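Local coordinates for carbohydrate kinase, FGGY (Novosphingobium aromaticivorans, PDB 3H6E), which probably acts as a carbohydrate kinase of the FGGY family, transferring a phosphate group to a sugar-type substrate, at residues 108-121 against 174-188. Residues are numbered along the deposited sequence; the frame is centred on the assembly and turned at random.
Sequences YRSQRDPFARTGSP and HSDLWDPQDGDFSPM
A buried carboxylate, that of Asp176 in the loop ahead of the small beta hairpin 178-185, gathers Tyr108, Arg112 and Ser120 around it in the N-terminal FGGY kinase domain. Arg112 grips it side-on, NE to Asp176 OD2 and NH2 to Asp176 OD1, the latter at 2.8 Å, with the guanidinium turned 69° from the carboxylate plane. Tyr108 OH donates to the anti lone pair of Asp176 OD2 at 2.7 Å, while Ser120 OG reaches Asp176 OD1 at 2.6 Å from the face opposite Arg112 NH2. Four bonds thus fix the carboxylate's rotation, and the charge of Arg112 probably favours its ionised form. Arg112 NH2 also donates to Ser120 O, which ties the loop after helix 102-109 to the residues just past helix 115-118. An asparagine in place of Asp176 would probably leave Arg112 without its countercharge and two of the four donors facing an amide NH2 instead of an acceptor. Beside this cluster, selenomethionine Met188, its CG anti to the backbone N (chi1 179°), carries SE to 3.8 Å from Tyr108 CE1, an oblique Met-aromatic contact. Asp113 OD2 accepts from Met188 N at 2.7 Å, on the syn side, at the start of helix 187-191, where Ser186 is the N-cap. On the exposed side, Arg117 NE makes a nearly straight (168°) salt bridge to Asp179 OD2 at 2.7 Å, with the oxygen lying in the guanidinium plane of Arg117, and Pro187 CG lies over one guanidinium face. The contact joins the end of helix 102-109 to the Asp176 loop and helix 187-191, and the short helix 115-118 to the hairpin; Trp134 of helix 129-139 meets the Tyr108 ring, and strand 282-286 packs against Pro121, His174, Trp178 and Pro180.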
# COMPACT_ATOMS: atom_id res chain seq x y z
N TYR A 108 0.26 -25.64 -3.10
CA TYR A 108 0.60 -24.64 -2.11
C TYR A 108 -0.63 -24.20 -1.33
O TYR A 108 -0.61 -24.16 -0.10
CB TYR A 108 1.26 -23.42 -2.77
CG TYR A 108 1.55 -22.31 -1.78
CD1 TYR A 108 2.49 -22.48 -0.78
CD2 TYR A 108 0.87 -21.10 -1.86
CE1 TYR A 108 2.76 -21.47 0.13
CE2 TYR A 108 1.13 -20.08 -0.96
CZ TYR A 108 2.07 -20.28 0.04
OH TYR A 108 2.33 -19.27 0.94
N ARG A 109 -1.70 -23.89 -2.05
CA ARG A 109 -2.93 -23.40 -1.44
C ARG A 109 -3.45 -24.29 -0.31
O ARG A 109 -4.04 -23.80 0.65
CB ARG A 109 -4.03 -23.23 -2.49
CG ARG A 109 -3.91 -21.96 -3.30
CD ARG A 109 -4.24 -20.75 -2.47
NE ARG A 109 -3.91 -19.51 -3.17
CZ ARG A 109 -4.67 -18.98 -4.12
NH1 ARG A 109 -5.79 -19.58 -4.49
NH2 ARG A 109 -4.29 -17.84 -4.71
N SER A 110 -3.23 -25.60 -0.43
CA SER A 110 -3.83 -26.56 0.50
C SER A 110 -2.96 -26.79 1.73
O SER A 110 -3.30 -27.60 2.59
CB SER A 110 -4.15 -27.89 -0.20
OG SER A 110 -2.99 -28.45 -0.80
N GLN A 111 -1.85 -26.07 1.82
CA GLN A 111 -0.91 -26.27 2.92
C GLN A 111 -0.63 -24.96 3.68
O GLN A 111 0.18 -24.92 4.60
CB GLN A 111 0.37 -26.94 2.38
CG GLN A 111 1.65 -26.64 3.12
CD GLN A 111 2.28 -25.35 2.66
OE1 GLN A 111 1.67 -24.57 1.93
NE2 GLN A 111 3.51 -25.12 3.09
N ARG A 112 -1.33 -23.89 3.30
CA ARG A 112 -1.21 -22.59 3.96
C ARG A 112 -1.79 -22.59 5.38
O ARG A 112 -2.64 -23.42 5.73
CB ARG A 112 -1.90 -21.51 3.12
CG ARG A 112 -1.17 -21.16 1.83
CD ARG A 112 -2.05 -20.32 0.90
NE ARG A 112 -2.06 -18.90 1.26
CZ ARG A 112 -3.05 -18.29 1.92
NH1 ARG A 112 -4.11 -18.96 2.32
NH2 ARG A 112 -2.96 -16.99 2.19
N ASP A 113 -1.33 -21.65 6.20
CA ASP A 113 -1.85 -21.47 7.55
C ASP A 113 -3.23 -20.82 7.48
O ASP A 113 -3.61 -20.29 6.45
CB ASP A 113 -0.91 -20.59 8.38
CG ASP A 113 0.31 -21.33 8.84
OD1 ASP A 113 0.26 -22.57 8.92
OD2 ASP A 113 1.33 -20.67 9.14
N PRO A 114 -3.99 -20.88 8.59
CA PRO A 114 -5.33 -20.27 8.59
C PRO A 114 -5.23 -18.75 8.54
O PRO A 114 -4.26 -18.18 9.06
CB PRO A 114 -5.92 -20.71 9.94
CG PRO A 114 -5.02 -21.80 10.45
CD PRO A 114 -3.67 -21.50 9.89
N PHE A 115 -6.21 -18.09 7.93
CA PHE A 115 -6.20 -16.64 7.83
C PHE A 115 -6.17 -15.98 9.21
O PHE A 115 -5.78 -14.82 9.36
CB PHE A 115 -7.42 -16.15 7.04
CG PHE A 115 -7.59 -14.66 7.04
CD1 PHE A 115 -8.39 -14.04 7.98
CD2 PHE A 115 -6.94 -13.87 6.10
CE1 PHE A 115 -8.55 -12.67 7.99
CE2 PHE A 115 -7.09 -12.50 6.10
CZ PHE A 115 -7.89 -11.90 7.05
N ALA A 116 -6.57 -16.74 10.23
CA ALA A 116 -6.66 -16.20 11.58
C ALA A 116 -5.29 -16.00 12.24
O ALA A 116 -5.16 -15.19 13.16
CB ALA A 116 -7.55 -17.08 12.45
N ARG A 117 -4.28 -16.74 11.79
CA ARG A 117 -2.92 -16.56 12.30
C ARG A 117 -2.14 -15.55 11.46
O ARG A 117 -1.29 -14.83 11.99
CB ARG A 117 -2.14 -17.89 12.30
CG ARG A 117 -2.35 -18.75 13.53
CD ARG A 117 -1.86 -18.07 14.81
NE ARG A 117 -0.48 -18.39 15.17
CZ ARG A 117 -0.05 -19.61 15.51
NH1 ARG A 117 -0.89 -20.64 15.51
NH2 ARG A 117 1.23 -19.80 15.82
N THR A 118 -2.45 -15.49 10.17
CA THR A 118 -1.60 -14.77 9.22
C THR A 118 -2.14 -13.41 8.76
O THR A 118 -1.37 -12.50 8.50
CB THR A 118 -1.34 -15.63 7.97
OG1 THR A 118 -2.58 -15.92 7.32
CG2 THR A 118 -0.65 -16.93 8.36
N GLY A 119 -3.46 -13.29 8.66
CA GLY A 119 -4.04 -12.08 8.11
C GLY A 119 -3.65 -11.94 6.65
O GLY A 119 -3.87 -10.89 6.02
N SER A 120 -3.06 -13.00 6.11
CA SER A 120 -2.68 -13.04 4.70
C SER A 120 -3.69 -13.88 3.93
O SER A 120 -3.78 -15.09 4.13
CB SER A 120 -1.27 -13.62 4.54
OG SER A 120 -0.85 -13.58 3.18
N PRO A 121 -4.46 -13.24 3.04
CA PRO A 121 -5.48 -13.93 2.24
C PRO A 121 -4.85 -14.59 1.02
O PRO A 121 -3.79 -14.17 0.58
CB PRO A 121 -6.40 -12.78 1.77
CG PRO A 121 -5.86 -11.52 2.41
CD PRO A 121 -4.43 -11.80 2.75
N HIS A 174 0.65 -9.33 3.20
CA HIS A 174 0.03 -10.58 2.74
C HIS A 174 1.01 -11.57 2.09
O HIS A 174 0.88 -11.93 0.93
CB HIS A 174 -1.17 -10.30 1.82
CG HIS A 174 -0.87 -9.36 0.69
ND1 HIS A 174 -0.15 -9.73 -0.42
CD2 HIS A 174 -1.20 -8.06 0.50
CE1 HIS A 174 -0.05 -8.71 -1.25
NE2 HIS A 174 -0.67 -7.68 -0.71
N SER A 175 1.99 -12.02 2.87
CA SER A 175 3.05 -12.87 2.33
C SER A 175 2.90 -14.33 2.74
O SER A 175 3.58 -15.20 2.19
CB SER A 175 4.41 -12.36 2.78
OG SER A 175 4.57 -12.55 4.17
N ASP A 176 2.02 -14.61 3.70
CA ASP A 176 1.88 -15.95 4.26
C ASP A 176 3.05 -16.32 5.18
O ASP A 176 3.04 -17.38 5.81
CB ASP A 176 1.74 -17.01 3.16
CG ASP A 176 0.49 -16.81 2.33
OD1 ASP A 176 -0.41 -16.06 2.76
OD2 ASP A 176 0.40 -17.41 1.23
N LEU A 177 4.05 -15.44 5.25
CA LEU A 177 5.24 -15.72 6.05
C LEU A 177 5.19 -15.09 7.44
O LEU A 177 6.11 -15.25 8.23
CB LEU A 177 6.50 -15.20 5.33
CG LEU A 177 6.66 -15.43 3.83
CD1 LEU A 177 8.11 -15.24 3.44
CD2 LEU A 177 6.18 -16.82 3.43
N TRP A 178 4.10 -14.38 7.74
CA TRP A 178 4.06 -13.61 8.97
C TRP A 178 2.86 -13.86 9.88
O TRP A 178 1.74 -14.07 9.41
CB TRP A 178 4.18 -12.11 8.67
CG TRP A 178 4.68 -11.33 9.85
CD1 TRP A 178 4.03 -10.35 10.53
CD2 TRP A 178 5.95 -11.51 10.50
NE1 TRP A 178 4.81 -9.89 11.56
CE2 TRP A 178 5.99 -10.59 11.57
CE3 TRP A 178 7.04 -12.35 10.29
CZ2 TRP A 178 7.09 -10.48 12.42
CZ3 TRP A 178 8.13 -12.25 11.14
CH2 TRP A 178 8.15 -11.32 12.19
N ASP A 179 3.12 -13.85 11.18
CA ASP A 179 2.08 -13.93 12.19
C ASP A 179 1.97 -12.57 12.85
O ASP A 179 2.73 -12.25 13.78
CB ASP A 179 2.45 -15.00 13.22
CG ASP A 179 1.33 -15.26 14.22
OD1 ASP A 179 0.49 -14.36 14.45
OD2 ASP A 179 1.30 -16.37 14.79
N PRO A 180 1.03 -11.74 12.37
CA PRO A 180 0.89 -10.35 12.82
C PRO A 180 0.71 -10.23 14.33
O PRO A 180 1.50 -9.56 14.98
CB PRO A 180 -0.37 -9.87 12.09
CG PRO A 180 -0.46 -10.75 10.89
CD PRO A 180 0.04 -12.09 11.34
N GLN A 181 -0.31 -10.88 14.87
CA GLN A 181 -0.56 -10.84 16.31
C GLN A 181 0.67 -11.28 17.10
O GLN A 181 1.07 -10.62 18.06
CB GLN A 181 -1.76 -11.69 16.69
CG GLN A 181 -3.10 -11.08 16.31
CD GLN A 181 -3.35 -9.75 17.00
OE1 GLN A 181 -4.14 -8.94 16.53
NE2 GLN A 181 -2.67 -9.53 18.13
N ASP A 182 1.26 -12.40 16.69
CA ASP A 182 2.40 -12.98 17.39
C ASP A 182 3.69 -12.19 17.17
O ASP A 182 4.61 -12.24 17.99
CB ASP A 182 2.60 -14.44 16.99
CG ASP A 182 3.41 -15.21 18.00
OD1 ASP A 182 3.61 -14.67 19.12
OD2 ASP A 182 3.84 -16.35 17.70
N GLY A 183 3.76 -11.48 16.05
CA GLY A 183 4.94 -10.69 15.73
C GLY A 183 6.12 -11.57 15.42
O GLY A 183 7.25 -11.29 15.83
N ASP A 184 5.85 -12.66 14.70
CA ASP A 184 6.86 -13.66 14.39
C ASP A 184 6.49 -14.31 13.06
O ASP A 184 5.40 -14.10 12.55
CB ASP A 184 6.93 -14.71 15.50
CG ASP A 184 8.24 -15.48 15.52
OD1 ASP A 184 8.99 -15.42 14.52
OD2 ASP A 184 8.53 -16.14 16.54
N PHE A 185 7.40 -15.10 12.50
CA PHE A 185 7.10 -15.84 11.29
C PHE A 185 5.91 -16.77 11.53
O PHE A 185 5.65 -17.18 12.66
CB PHE A 185 8.31 -16.66 10.83
CG PHE A 185 9.40 -15.83 10.21
CD1 PHE A 185 10.52 -15.49 10.93
CD2 PHE A 185 9.30 -15.42 8.89
CE1 PHE A 185 11.53 -14.74 10.36
CE2 PHE A 185 10.30 -14.67 8.30
CZ PHE A 185 11.42 -14.33 9.04
N SER A 186 5.20 -17.10 10.47
CA SER A 186 4.06 -18.00 10.57
C SER A 186 4.49 -19.44 10.82
O SER A 186 5.62 -19.83 10.49
CB SER A 186 3.20 -17.92 9.31
OG SER A 186 3.95 -18.28 8.17
N PRO A 187 3.60 -20.25 11.42
CA PRO A 187 3.86 -21.68 11.59
C PRO A 187 4.37 -22.29 10.30
O PRO A 187 5.33 -23.06 10.31
CB PRO A 187 2.48 -22.24 11.93
CG PRO A 187 1.78 -21.11 12.61
CD PRO A 187 2.30 -19.84 11.99
N MSE A 188 3.73 -21.94 9.18
CA MSE A 188 4.08 -22.51 7.89
C MSE A 188 5.51 -22.20 7.47
O MSE A 188 6.27 -23.09 7.11
CB MSE A 188 3.12 -22.02 6.80
CG MSE A 188 3.46 -22.56 5.42
SE MSE A 188 2.61 -21.62 3.94
CE MSE A 188 3.42 -19.86 4.18
O HOH W 1 0.54 -19.18 5.62
O HOH W 2 -1.27 -17.48 4.82
O HOH W 3 -1.69 -9.03 4.94